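Local atomic coordinates of ganglioside-induced differentiation-associated protein 2 (Homo sapiens, PDB entry 4UML), a protein that is of uncertain molecular function, probably in signalling, and carries a macro domain, the part described here, together with a separate SEC14-like (CRAL-TRIO) domain. Residues D15-W20 with K56-K61; N68-V73 with Q160-V165; F167-S172 with F206-L211; D181-A186 with G214-L219. All coordinates share one frame; numbering follows the deposited sequence.

How the contacts relate
Contacts 1, 2 and 3 sit on the macro domain's mixed beta-sheet, and contact 4 lies in the helical layer packed on one of its faces. In contact 1 segment 15-20 packs on edge strand 57-61, which pairs with strand 203-208 of contact 3: Val-58 O and Phe-206 N are 2.8 Å apart. Strand 164-167 serves contact 2 at its start and contact 3 at its end; the contact centres are about 16 Å apart. Contact 4 is about 10 Å, centre to centre, from contact 3, and Tyr-216 touches Phe-206, Val-208 and Val-169. Contacts 2 and 4 lie on opposite sides of the chain's centre. Judging by ligand-binding macro domains, segment 168-172 probably leads toward the ADP-ribose site.

Contact 1 of 4, residues D15-W20 with K56-K61; sequences DTLPSW and KVVLWK
Lys-56 enters the contact beside Ser-19, where the N-terminal loop, through residues 17-20, crosses edge strand 57-61 of the macro-domain sheet. The OG of Ser-19 is bonded to Gly-55 O, while Lys-56 sends its amine off to Gly-198 O and Ile-201 O. Val-57 supplies the one direct backbone bond: Trp-20 N donates to Val-57 O at 2.6 Å, almost straight (174°) and tilted 19° from the carbonyl plane. Val-57 CG1 also packs on Trp-20 CB, whose indole turns away, so that NE1 reaches Phe-224 O. Val-58 sits under the bend of the loop; CG1, anti to the backbone N (chi1 179°), lies 3.6 Å from Pro-18 O and also meets Leu-17 CB. Leu-59 is held through water. One water accepts from Leu-59 N and another donates to Leu-59 O, and both donate to Pro-18 O, so Leu-59 N and O, which face away from strand 203-208, both reach Pro-18 O through water. Trp-60 closes the contact. Leu-17 reaches its indole with both methyls: Leu-17 CD2 is 3.8 Å from Trp-60 CD1, and Leu-17 CD1 makes a CH-pi contact over one face, 4.0 Å from the centroid of the five-membered ring.

Contact 2 of 4, residues N68-V73 with Q160-V165; sequences NCTAIV and QSMSSV
Thr-70 and Ser-164 exchange side chain for backbone at the start of two neighbouring parallel strands, 71-75 and 164-167, in the core of the macro-domain sheet. Thr-70 N donates to Ser-164 OG at 3.1 Å, and Ser-164 N returns a bond to Thr-70 OG1 at 3.2 Å. The same OG1 takes a weak bond from Ser-163 N. Thr-70 OG1 is reached because it stands beside its own backbone N (chi1 -47°), which leaves CG2 anti to that N and against Met-162. Regular strand pairing begins one residue later with a weak bond from Ala-71 N to Ser-164 O (3.3 Å) and a CA-H...O contact from Val-165 CA to Ala-71 O. The apolar contacts start at Thr-70 CG2, which lies 3.6 Å from Met-162 CB. The extended methionine then brings SD to 3.4 Å from Ala-71 CB, and Val-73 CG2 meets Val-165 CG1; Ala-157 and Val-153 of helix 139-159 pack on this side. A valine in place of Thr-70 would probably leave Ser-164 N without its acceptor and Ser-163 N without its weak one. Side-chain hydroxyls thus do the work of backbone partners where the strands are only starting to pair, and apolar packing takes over behind them.

Contact 3 of 4, residues F167-S172 with F206-L211; sequences FCVINS and FAVSDL
Ala-207 N donates to Phe-167 O at 2.9 Å, with the donor nearly in line with the C=O bond (169°). It is the only direct hydrogen bond between these segments and marks the end of regular pairing between the parallel strands 164-167 and 203-208. Beyond it the chains spread, the facing CA atoms going from 5.2 Å for Cys-168 and Ala-207 to 6.5 Å for Val-169 and Val-208. A water fills the next position: it donates to Ala-207 O at 2.6 Å and accepts from Val-169 N at 3.2 Å, so both backbone groups stay bonded although the strands have parted. The side chains of Phe-167 and Phe-206 leave the sheet on the same face with both torsions alike, which leaves the rings near parallel, at 22°, but offset, so that little of one lies over the other, centroids 6.0 Å apart. Helix 139-159 packs on Phe-167 and helix 179-197 on Phe-206. Further on, Val-169 CG2 touches Val-208 CG1 at 4.1 Å, with Tyr-216 against both valines. Ser-209 then N-caps helix 210-223, its OG accepting a weak bond from Leu-211 N and also bonded to Glu-212 OE1. Here, as in other three-layer alpha/beta folds, the parallel strands part at their C-terminal ends; in macro domains that bind ADP-ribose the loop following the strand equivalent to 164-167 contacts the phosphates, and it may do so here.

Contact 4 of 4, residues D181-A186 with G214-L219; sequences DATHIA and GTYQKL
Tyr-216 and His-184 each offer one ring face to an aliphatic methyl of the opposite helix. Over the tyrosine stands Thr-183 CG2, 3.7 Å from the ring centroid and only 7° off its normal; over the imidazole stands Leu-219 CD1, also 3.7 Å from the centroid. Both are CH-pi contacts near the middle of the ring. At the far end of the tyrosine, OH lies 4.1 Å from Ala-186 CB. Thr-183 is the centre of the packing: with OG1 beside the backbone N (chi1 -55°), CG2 falls anti to it and also touches Leu-219 CD1 at 3.7 Å, and OG1 lies beside Thr-215 CG2. That hydroxyl is bonded to Leu-179 O and accepts a bond from a water at 2.9 Å, which also bonds Tyr-216 OH. His-184 ND1 is tied to Tyr-223 OH. The segments 181-186 and 214-219 cross at -53°, axes 10.0 Å apart at closest approach, on one face of the sheet. Replacing Tyr-216 with alanine is likely to open a gap under Thr-183 CG2 and cost the bridging water one partner. The interface is therefore mostly methyl-on-ring packing, with one bridging water held between Thr-183 OG1 and Tyr-216 OH.

Contact 1 of 4, residues D15-W20 with K56-K61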
loop_
_atom_site.group_PDB
_atom_site.type_symbol
_atom_site.label_atom_id
_atom_site.label_comp_id
_atom_site.label_asym_id
_atom_site.label_seq_id
_atom_site.Cartn_x
_atom_site.Cartn_y
_atom_site.Cartn_z
ATOM N N ASP A 15 13.979 7.203 -4.422
ATOM C CA ASP A 15 14.460 8.563 -4.752
ATOM C C ASP A 15 14.436 8.915 -6.212
ATOM O O ASP A 15 14.308 10.079 -6.536
ATOM C CB ASP A 15 15.889 8.755 -4.277
ATOM C CG ASP A 15 15.984 8.915 -2.796
ATOM O OD1 ASP A 15 14.915 9.048 -2.153
ATOM O OD2 ASP A 15 17.135 8.912 -2.277
ATOM N N THR A 16 14.618 7.935 -7.089
ATOM C CA THR A 16 14.567 8.182 -8.518
ATOM C C THR A 16 13.138 8.320 -9.076
ATOM O O THR A 16 12.974 8.647 -10.250
ATOM C CB THR A 16 15.270 7.068 -9.317
ATOM O OG1 THR A 16 14.600 5.810 -9.106
ATOM C CG2 THR A 16 16.752 6.975 -8.919
ATOM N N LEU A 17 12.111 8.031 -8.271
ATOM C CA LEU A 17 10.760 7.912 -8.821
ATOM C C LEU A 17 10.108 9.277 -8.825
ATOM O O LEU A 17 10.070 9.949 -7.796
ATOM C CB LEU A 17 9.910 6.877 -8.029
ATOM C CG LEU A 17 10.471 5.452 -8.007
ATOM C CD1 LEU A 17 9.516 4.456 -7.323
ATOM C CD2 LEU A 17 10.810 4.986 -9.420
ATOM N N PRO A 18 9.570 9.697 -9.984
ATOM C CA PRO A 18 8.888 10.984 -9.970
ATOM C C PRO A 18 7.589 11.008 -9.135
ATOM O O PRO A 18 6.741 10.111 -9.228
ATOM C CB PRO A 18 8.638 11.257 -11.456
ATOM C CG PRO A 18 8.555 9.900 -12.073
ATOM C CD PRO A 18 9.524 9.050 -11.305
ATOM N N SER A 19 7.504 12.034 -8.313
ATOM C CA SER A 19 6.431 12.318 -7.381
ATOM C C SER A 19 5.215 12.836 -8.149
ATOM O O SER A 19 5.368 13.385 -9.241
ATOM C CB SER A 19 6.926 13.432 -6.457
ATOM O OG SER A 19 6.259 13.436 -5.217
ATOM N N TRP A 20 4.017 12.705 -7.578
ATOM C CA TRP A 20 2.792 13.262 -8.186
ATOM C C TRP A 20 2.881 14.801 -8.261
ATOM O O TRP A 20 2.490 15.412 -9.265
ATOM C CB TRP A 20 1.547 12.799 -7.404
ATOM C CG TRP A 20 0.252 13.357 -7.909
ATOM C CD1 TRP A 20 -0.511 14.327 -7.313
ATOM C CD2 TRP A 20 -0.446 12.962 -9.090
ATOM N NE1 TRP A 20 -1.642 14.572 -8.068
ATOM C CE2 TRP A 20 -1.626 13.745 -9.163
ATOM C CE3 TRP A 20 -0.182 12.037 -10.107
ATOM C CZ2 TRP A 20 -2.530 13.630 -10.213
ATOM C CZ3 TRP A 20 -1.079 11.911 -11.141
ATOM C CH2 TRP A 20 -2.254 12.702 -11.184
ATOM N N LYS A 56 4.702 14.047 -1.649
ATOM C CA LYS A 56 4.904 12.763 -0.973
ATOM C C LYS A 56 4.299 11.564 -1.683
ATOM O O LYS A 56 4.627 10.428 -1.370
ATOM C CB LYS A 56 4.332 12.856 0.415
ATOM C CG LYS A 56 4.989 13.981 1.188
ATOM C CD LYS A 56 4.367 14.171 2.548
ATOM C CE LYS A 56 5.173 15.200 3.331
ATOM N NZ LYS A 56 4.932 15.061 4.783
ATOM N N VAL A 57 3.425 11.804 -2.645
ATOM C CA VAL A 57 2.733 10.735 -3.324
ATOM C C VAL A 57 3.452 10.379 -4.608
ATOM O O VAL A 57 3.847 11.271 -5.373
ATOM C CB VAL A 57 1.301 11.163 -3.680
ATOM C CG1 VAL A 57 0.649 10.138 -4.596
ATOM C CG2 VAL A 57 0.508 11.329 -2.414
ATOM N N VAL A 58 3.609 9.079 -4.837
ATOM C CA VAL A 58 4.212 8.549 -6.023
ATOM C C VAL A 58 3.332 7.431 -6.612
ATOM O O VAL A 58 2.924 6.494 -5.906
ATOM C CB VAL A 58 5.607 7.960 -5.702
ATOM C CG1 VAL A 58 6.239 7.389 -6.945
ATOM C CG2 VAL A 58 6.511 8.979 -5.009
ATOM N N LEU A 59 3.047 7.517 -7.911
ATOM C CA LEU A 59 2.436 6.415 -8.636
ATOM C C LEU A 59 3.482 5.722 -9.494
ATOM O O LEU A 59 4.134 6.358 -10.320
ATOM C CB LEU A 59 1.310 6.917 -9.527
ATOM C CG LEU A 59 0.605 5.860 -10.393
ATOM C CD1 LEU A 59 -0.099 4.826 -9.552
ATOM C CD2 LEU A 59 -0.419 6.509 -11.317
ATOM N N TRP A 60 3.634 4.413 -9.322
ATOM C CA TRP A 60 4.705 3.704 -9.991
ATOM C C TRP A 60 4.200 2.399 -10.487
ATOM O O TRP A 60 3.708 1.579 -9.690
ATOM C CB TRP A 60 5.851 3.447 -9.027
ATOM C CG TRP A 60 6.942 2.645 -9.592
ATOM C CD1 TRP A 60 7.782 3.020 -10.626
ATOM C CD2 TRP A 60 7.373 1.348 -9.171
ATOM N NE1 TRP A 60 8.692 2.015 -10.871
ATOM C CE2 TRP A 60 8.477 0.992 -9.979
ATOM C CE3 TRP A 60 6.943 0.452 -8.181
ATOM C CZ2 TRP A 60 9.132 -0.229 -9.845
ATOM C CZ3 TRP A 60 7.596 -0.743 -8.031
ATOM C CH2 TRP A 60 8.694 -1.077 -8.850
ATOM N N LYS A 61 4.316 2.171 -11.793
ATOM C CA LYS A 61 3.974 0.866 -12.329
ATOM C C LYS A 61 5.151 -0.083 -12.177
ATOM O O LYS A 61 6.166 0.079 -12.835
ATOM C CB LYS A 61 3.540 0.946 -13.803
ATOM C CG LYS A 61 3.120 -0.419 -14.343
ATOM C CD LYS A 61 2.155 -0.292 -15.508
ATOM C CE LYS A 61 2.857 0.193 -16.767
ATOM N NZ LYS A 61 3.845 -0.823 -17.227
HETATM O O HOH W 1 4.092 9.776 -9.289
HETATM O O HOH W 2 6.776 7.416 -10.228
#

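Contact 2 of 4, residues N68-V73 with Q160-V165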
loop_
_atom_site.group_PDB
_atom_site.type_symbol
_atom_site.label_atom_id
_atom_site.label_comp_id
_atom_site.label_asym_id
_atom_site.label_seq_id
_atom_site.Cartn_x
_atom_site.Cartn_y
_atom_site.Cartn_z
ATOM N N ASN A 68 12.864 0.050 -2.282
ATOM C CA ASN A 68 13.605 0.271 -1.039
ATOM C C ASN A 68 12.895 1.237 -0.069
ATOM O O ASN A 68 13.541 1.932 0.683
ATOM C CB ASN A 68 15.034 0.753 -1.343
ATOM C CG ASN A 68 15.056 2.153 -1.917
ATOM O OD1 ASN A 68 14.044 2.623 -2.450
ATOM N ND2 ASN A 68 16.194 2.844 -1.791
ATOM N N CYS A 69 11.570 1.259 -0.061
ATOM C CA CYS A 69 10.831 1.952 0.976
ATOM C C CYS A 69 11.146 1.336 2.338
ATOM O O CYS A 69 11.575 0.169 2.419
ATOM C CB CYS A 69 9.329 1.864 0.680
ATOM S SG CYS A 69 8.830 2.692 -0.853
ATOM N N THR A 70 10.880 2.078 3.413
ATOM C CA THR A 70 11.105 1.579 4.773
ATOM C C THR A 70 10.325 0.272 4.966
ATOM O O THR A 70 10.869 -0.711 5.516
ATOM C CB THR A 70 10.693 2.607 5.848
ATOM O OG1 THR A 70 11.231 3.892 5.481
ATOM C CG2 THR A 70 11.212 2.178 7.256
ATOM N N ALA A 71 9.062 0.284 4.530
ATOM C CA ALA A 71 8.206 -0.884 4.490
ATOM C C ALA A 71 7.491 -1.006 3.145
ATOM O O ALA A 71 7.095 -0.006 2.520
ATOM C CB ALA A 71 7.171 -0.825 5.604
ATOM N N ILE A 72 7.351 -2.237 2.696
ATOM C CA ILE A 72 6.437 -2.570 1.622
ATOM C C ILE A 72 5.303 -3.397 2.211
ATOM O O ILE A 72 5.432 -4.009 3.291
ATOM C CB ILE A 72 7.107 -3.259 0.415
ATOM C CG1 ILE A 72 7.726 -4.607 0.812
ATOM C CG2 ILE A 72 8.128 -2.357 -0.234
ATOM C CD1 ILE A 72 7.571 -5.602 -0.283
ATOM N N VAL A 73 4.183 -3.372 1.510
ATOM C CA VAL A 73 2.959 -3.980 1.962
ATOM C C VAL A 73 2.627 -5.260 1.167
ATOM O O VAL A 73 2.636 -5.271 -0.047
ATOM C CB VAL A 73 1.800 -2.997 1.831
ATOM C CG1 VAL A 73 0.494 -3.653 2.272
ATOM C CG2 VAL A 73 2.054 -1.717 2.621
ATOM N N GLN A 160 6.413 3.260 13.778
ATOM C CA GLN A 160 7.803 2.858 13.568
ATOM C C GLN A 160 8.653 3.989 13.027
ATOM O O GLN A 160 9.748 3.736 12.581
ATOM C CB GLN A 160 7.879 1.674 12.593
ATOM C CG GLN A 160 7.425 0.356 13.173
ATOM C CD GLN A 160 8.312 -0.086 14.307
ATOM O OE1 GLN A 160 9.545 0.014 14.249
ATOM N NE2 GLN A 160 7.691 -0.550 15.355
ATOM N N SER A 161 8.146 5.218 13.029
ATOM C CA SER A 161 8.807 6.361 12.428
ATOM C C SER A 161 9.366 6.069 11.049
ATOM O O SER A 161 10.511 6.383 10.769
ATOM C CB SER A 161 9.943 6.877 13.348
ATOM O OG SER A 161 9.506 6.929 14.696
ATOM N N MET A 162 8.562 5.490 10.160
ATOM C CA MET A 162 9.065 5.153 8.823
ATOM C C MET A 162 9.058 6.358 7.910
ATOM O O MET A 162 8.126 7.134 7.929
ATOM C CB MET A 162 8.233 4.054 8.207
ATOM C CG MET A 162 8.120 2.824 9.082
ATOM S SD MET A 162 7.320 1.529 8.104
ATOM C CE MET A 162 7.145 0.252 9.308
ATOM N N SER A 163 10.080 6.497 7.077
ATOM C CA SER A 163 10.117 7.587 6.120
ATOM C C SER A 163 9.369 7.309 4.794
ATOM O O SER A 163 8.952 8.252 4.112
ATOM C CB SER A 163 11.572 7.977 5.853
ATOM O OG SER A 163 12.243 6.950 5.153
ATOM N N SER A 164 9.173 6.037 4.435
ATOM C CA SER A 164 8.421 5.705 3.224
ATOM C C SER A 164 7.721 4.359 3.326
ATOM O O SER A 164 8.170 3.443 4.051
ATOM C CB SER A 164 9.281 5.745 1.965
ATOM O OG SER A 164 10.324 4.816 2.026
ATOM N N VAL A 165 6.590 4.282 2.632
ATOM C CA VAL A 165 5.761 3.074 2.552
ATOM C C VAL A 165 5.420 2.806 1.074
ATOM O O VAL A 165 4.986 3.705 0.350
ATOM C CB VAL A 165 4.487 3.154 3.409
ATOM C CG1 VAL A 165 3.660 1.862 3.329
ATOM C CG2 VAL A 165 4.836 3.419 4.873
#

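Contact 3 of 4, residues F167-S172 with F206-L211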
loop_
_atom_site.group_PDB
_atom_site.type_symbol
_atom_site.label_atom_id
_atom_site.label_comp_id
_atom_site.label_asym_id
_atom_site.label_seq_id
_atom_site.Cartn_x
_atom_site.Cartn_y
_atom_site.Cartn_z
ATOM N N PHE A 167 2.951 0.830 -0.989
ATOM C CA PHE A 167 1.707 0.085 -1.063
ATOM C C PHE A 167 1.616 -0.766 -2.311
ATOM O O PHE A 167 1.917 -0.307 -3.396
ATOM C CB PHE A 167 0.482 1.004 -1.070
ATOM C CG PHE A 167 0.112 1.535 0.274
ATOM C CD1 PHE A 167 -0.689 0.790 1.138
ATOM C CD2 PHE A 167 0.539 2.788 0.662
ATOM C CE1 PHE A 167 -1.036 1.283 2.376
ATOM C CE2 PHE A 167 0.187 3.280 1.891
ATOM C CZ PHE A 167 -0.578 2.529 2.753
ATOM N N CYS A 168 1.169 -2.004 -2.131
ATOM C CA CYS A 168 0.608 -2.788 -3.224
ATOM C C CYS A 168 -0.847 -2.362 -3.312
ATOM O O CYS A 168 -1.378 -1.641 -2.437
ATOM C CB CYS A 168 0.721 -4.288 -2.965
ATOM S SG CYS A 168 -0.223 -4.849 -1.508
ATOM N N VAL A 169 -1.510 -2.806 -4.363
ATOM C CA VAL A 169 -2.947 -2.671 -4.424
ATOM C C VAL A 169 -3.480 -3.689 -3.429
ATOM O O VAL A 169 -3.313 -4.896 -3.638
ATOM C CB VAL A 169 -3.429 -2.915 -5.871
ATOM C CG1 VAL A 169 -4.953 -2.880 -5.935
ATOM C CG2 VAL A 169 -2.847 -1.836 -6.795
ATOM N N ILE A 170 -4.036 -3.230 -2.291
ATOM C CA ILE A 170 -4.366 -4.163 -1.214
ATOM C C ILE A 170 -5.514 -5.130 -1.595
ATOM O O ILE A 170 -5.556 -6.254 -1.113
ATOM C CB ILE A 170 -4.655 -3.416 0.144
ATOM C CG1 ILE A 170 -3.320 -2.827 0.659
ATOM C CG2 ILE A 170 -5.260 -4.337 1.201
ATOM C CD1 ILE A 170 -3.421 -1.952 1.890
ATOM N N ASN A 171 -6.421 -4.668 -2.427
ATOM C CA ASN A 171 -7.525 -5.495 -2.900
ATOM C C ASN A 171 -6.994 -6.421 -3.995
ATOM O O ASN A 171 -6.671 -5.958 -5.070
ATOM C CB ASN A 171 -8.664 -4.611 -3.435
ATOM C CG ASN A 171 -8.182 -3.496 -4.367
ATOM O OD1 ASN A 171 -7.421 -2.586 -3.972
ATOM N ND2 ASN A 171 -8.636 -3.546 -5.614
ATOM N N SER A 172 -6.801 -7.685 -3.686
ATOM C CA SER A 172 -6.327 -8.651 -4.699
ATOM C C SER A 172 -7.440 -8.932 -5.697
ATOM O O SER A 172 -8.620 -8.865 -5.351
ATOM C CB SER A 172 -5.879 -9.946 -4.044
ATOM O OG SER A 172 -6.923 -10.517 -3.279
ATOM N N PHE A 206 2.320 4.186 -4.441
ATOM C CA PHE A 206 1.312 3.259 -4.925
ATOM C C PHE A 206 1.902 2.483 -6.094
ATOM O O PHE A 206 1.991 3.024 -7.197
ATOM C CB PHE A 206 0.069 4.019 -5.351
ATOM C CG PHE A 206 -0.617 4.770 -4.233
ATOM C CD1 PHE A 206 -1.407 4.101 -3.305
ATOM C CD2 PHE A 206 -0.546 6.150 -4.159
ATOM C CE1 PHE A 206 -2.059 4.781 -2.292
ATOM C CE2 PHE A 206 -1.212 6.850 -3.146
ATOM C CZ PHE A 206 -1.965 6.169 -2.202
ATOM N N ALA A 207 2.361 1.261 -5.815
ATOM C CA ALA A 207 2.841 0.320 -6.815
ATOM C C ALA A 207 1.666 -0.363 -7.498
ATOM O O ALA A 207 0.842 -1.020 -6.832
ATOM C CB ALA A 207 3.721 -0.733 -6.176
ATOM N N VAL A 208 1.587 -0.220 -8.816
ATOM C CA VAL A 208 0.459 -0.750 -9.587
ATOM C C VAL A 208 0.928 -1.634 -10.745
ATOM O O VAL A 208 2.072 -1.580 -11.140
ATOM C CB VAL A 208 -0.452 0.366 -10.114
ATOM C CG1 VAL A 208 -1.069 1.129 -8.948
ATOM C CG2 VAL A 208 0.256 1.315 -11.074
ATOM N N SER A 209 0.040 -2.477 -11.256
ATOM C CA SER A 209 0.298 -3.196 -12.510
ATOM C C SER A 209 -0.556 -2.566 -13.587
ATOM O O SER A 209 -1.270 -1.600 -13.335
ATOM C CB SER A 209 -0.038 -4.680 -12.380
ATOM O OG SER A 209 -1.439 -4.856 -12.244
ATOM N N ASP A 210 -0.480 -3.102 -14.803
ATOM C CA ASP A 210 -1.263 -2.558 -15.923
ATOM C C ASP A 210 -2.751 -2.642 -15.647
ATOM O O ASP A 210 -3.519 -1.782 -16.068
ATOM C CB ASP A 210 -0.919 -3.279 -17.235
ATOM C CG ASP A 210 0.461 -2.904 -17.755
ATOM O OD1 ASP A 210 0.689 -1.703 -18.029
ATOM O OD2 ASP A 210 1.319 -3.803 -17.877
ATOM N N LEU A 211 -3.151 -3.668 -14.912
ATOM C CA LEU A 211 -4.533 -3.815 -14.503
ATOM C C LEU A 211 -5.072 -2.536 -13.822
ATOM O O LEU A 211 -6.173 -2.076 -14.155
ATOM C CB LEU A 211 -4.663 -5.051 -13.600
ATOM C CG LEU A 211 -6.043 -5.440 -13.050
ATOM C CD1 LEU A 211 -7.065 -5.705 -14.151
ATOM C CD2 LEU A 211 -5.918 -6.666 -12.154
HETATM O O HOH W 3 0.691 -3.607 -6.477
#

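Contact 4 of 4, residues D181-A186 with G214-L219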
loop_
_atom_site.group_PDB
_atom_site.type_symbol
_atom_site.label_atom_id
_atom_site.label_comp_id
_atom_site.label_asym_id
_atom_site.label_seq_id
_atom_site.Cartn_x
_atom_site.Cartn_y
_atom_site.Cartn_z
ATOM N N ASP A 181 -14.100 1.448 -6.852
ATOM C CA ASP A 181 -14.496 1.680 -5.464
ATOM C C ASP A 181 -13.318 1.525 -4.520
ATOM O O ASP A 181 -13.113 2.348 -3.664
ATOM C CB ASP A 181 -15.582 0.678 -5.033
ATOM C CG ASP A 181 -16.904 0.920 -5.711
ATOM O OD1 ASP A 181 -17.201 2.080 -6.081
ATOM O OD2 ASP A 181 -17.664 -0.059 -5.839
ATOM N N ALA A 182 -12.552 0.459 -4.695
ATOM C CA ALA A 182 -11.407 0.170 -3.843
ATOM C C ALA A 182 -10.373 1.281 -3.895
ATOM O O ALA A 182 -9.807 1.663 -2.869
ATOM C CB ALA A 182 -10.745 -1.130 -4.258
ATOM N N THR A 183 -10.122 1.776 -5.096
ATOM C CA THR A 183 -9.147 2.833 -5.323
ATOM C C THR A 183 -9.565 4.155 -4.686
ATOM O O THR A 183 -8.721 4.879 -4.153
ATOM C CB THR A 183 -8.872 3.015 -6.839
ATOM O OG1 THR A 183 -8.468 1.761 -7.413
ATOM C CG2 THR A 183 -7.789 3.991 -7.048
ATOM N N HIS A 184 -10.858 4.459 -4.658
ATOM C CA HIS A 184 -11.301 5.641 -3.908
ATOM C C HIS A 184 -10.938 5.539 -2.454
ATOM O O HIS A 184 -10.491 6.499 -1.853
ATOM C CB HIS A 184 -12.806 5.812 -3.954
ATOM C CG HIS A 184 -13.315 6.393 -5.215
ATOM N ND1 HIS A 184 -13.272 7.745 -5.471
ATOM C CD2 HIS A 184 -13.894 5.818 -6.292
ATOM C CE1 HIS A 184 -13.816 7.980 -6.653
ATOM N NE2 HIS A 184 -14.187 6.825 -7.177
ATOM N N ILE A 185 -11.148 4.359 -1.876
ATOM C CA ILE A 185 -10.836 4.153 -0.459
ATOM C C ILE A 185 -9.345 4.314 -0.214
ATOM O O ILE A 185 -8.930 5.021 0.702
ATOM C CB ILE A 185 -11.358 2.776 0.027
ATOM C CG1 ILE A 185 -12.892 2.773 -0.086
ATOM C CG2 ILE A 185 -10.890 2.495 1.436
ATOM C CD1 ILE A 185 -13.555 1.422 0.069
ATOM N N ALA A 186 -8.530 3.680 -1.049
ATOM C CA ALA A 186 -7.087 3.746 -0.888
ATOM C C ALA A 186 -6.598 5.216 -0.933
ATOM O O ALA A 186 -5.898 5.678 -0.022
ATOM C CB ALA A 186 -6.400 2.930 -1.975
ATOM N N GLY A 214 -4.490 2.807 -14.875
ATOM C CA GLY A 214 -5.448 3.778 -15.439
ATOM C C GLY A 214 -6.446 4.310 -14.419
ATOM O O GLY A 214 -6.743 5.499 -14.385
ATOM N N THR A 215 -6.938 3.432 -13.557
ATOM C CA THR A 215 -7.868 3.843 -12.496
ATOM C C THR A 215 -7.196 4.766 -11.508
ATOM O O THR A 215 -7.779 5.768 -11.101
ATOM C CB THR A 215 -8.449 2.613 -11.790
ATOM O OG1 THR A 215 -9.152 1.823 -12.745
ATOM C CG2 THR A 215 -9.405 2.980 -10.643
ATOM N N TYR A 216 -5.959 4.446 -11.123
ATOM C CA TYR A 216 -5.195 5.352 -10.257
ATOM C C TYR A 216 -4.947 6.703 -10.930
ATOM O O TYR A 216 -5.089 7.763 -10.298
ATOM C CB TYR A 216 -3.871 4.716 -9.814
ATOM C CG TYR A 216 -4.033 3.845 -8.586
ATOM C CD1 TYR A 216 -4.558 2.589 -8.691
ATOM C CD2 TYR A 216 -3.674 4.300 -7.318
ATOM C CE1 TYR A 216 -4.731 1.786 -7.583
ATOM C CE2 TYR A 216 -3.844 3.501 -6.207
ATOM C CZ TYR A 216 -4.365 2.233 -6.347
ATOM O OH TYR A 216 -4.577 1.403 -5.256
ATOM N N GLN A 217 -4.604 6.671 -12.211
ATOM C CA GLN A 217 -4.372 7.921 -12.968
ATOM C C GLN A 217 -5.653 8.743 -13.011
ATOM O O GLN A 217 -5.636 9.948 -12.756
ATOM C CB GLN A 217 -3.878 7.602 -14.387
ATOM C CG GLN A 217 -2.521 6.917 -14.375
ATOM C CD GLN A 217 -2.073 6.421 -15.737
ATOM O OE1 GLN A 217 -2.863 5.948 -16.550
ATOM N NE2 GLN A 217 -0.774 6.490 -15.976
ATOM N N LYS A 218 -6.765 8.052 -13.275
ATOM C CA LYS A 218 -8.090 8.656 -13.241
ATOM C C LYS A 218 -8.435 9.340 -11.914
ATOM O O LYS A 218 -8.938 10.451 -11.896
ATOM C CB LYS A 218 -9.143 7.587 -13.535
ATOM C CG LYS A 218 -10.506 8.186 -13.811
ATOM C CD LYS A 218 -11.581 7.127 -13.892
ATOM C CE LYS A 218 -12.925 7.755 -13.570
ATOM N NZ LYS A 218 -14.027 6.849 -13.976
ATOM N N LEU A 219 -8.170 8.676 -10.792
ATOM C CA LEU A 219 -8.620 9.176 -9.489
ATOM C C LEU A 219 -7.651 10.055 -8.703
ATOM O O LEU A 219 -8.068 10.800 -7.818
ATOM C CB LEU A 219 -9.053 7.978 -8.618
ATOM C CG LEU A 219 -10.146 7.043 -9.167
ATOM C CD1 LEU A 219 -10.684 6.096 -8.091
ATOM C CD2 LEU A 219 -11.303 7.799 -9.799
HETATM O O HOH W 4 -6.997 -0.022 -5.584
#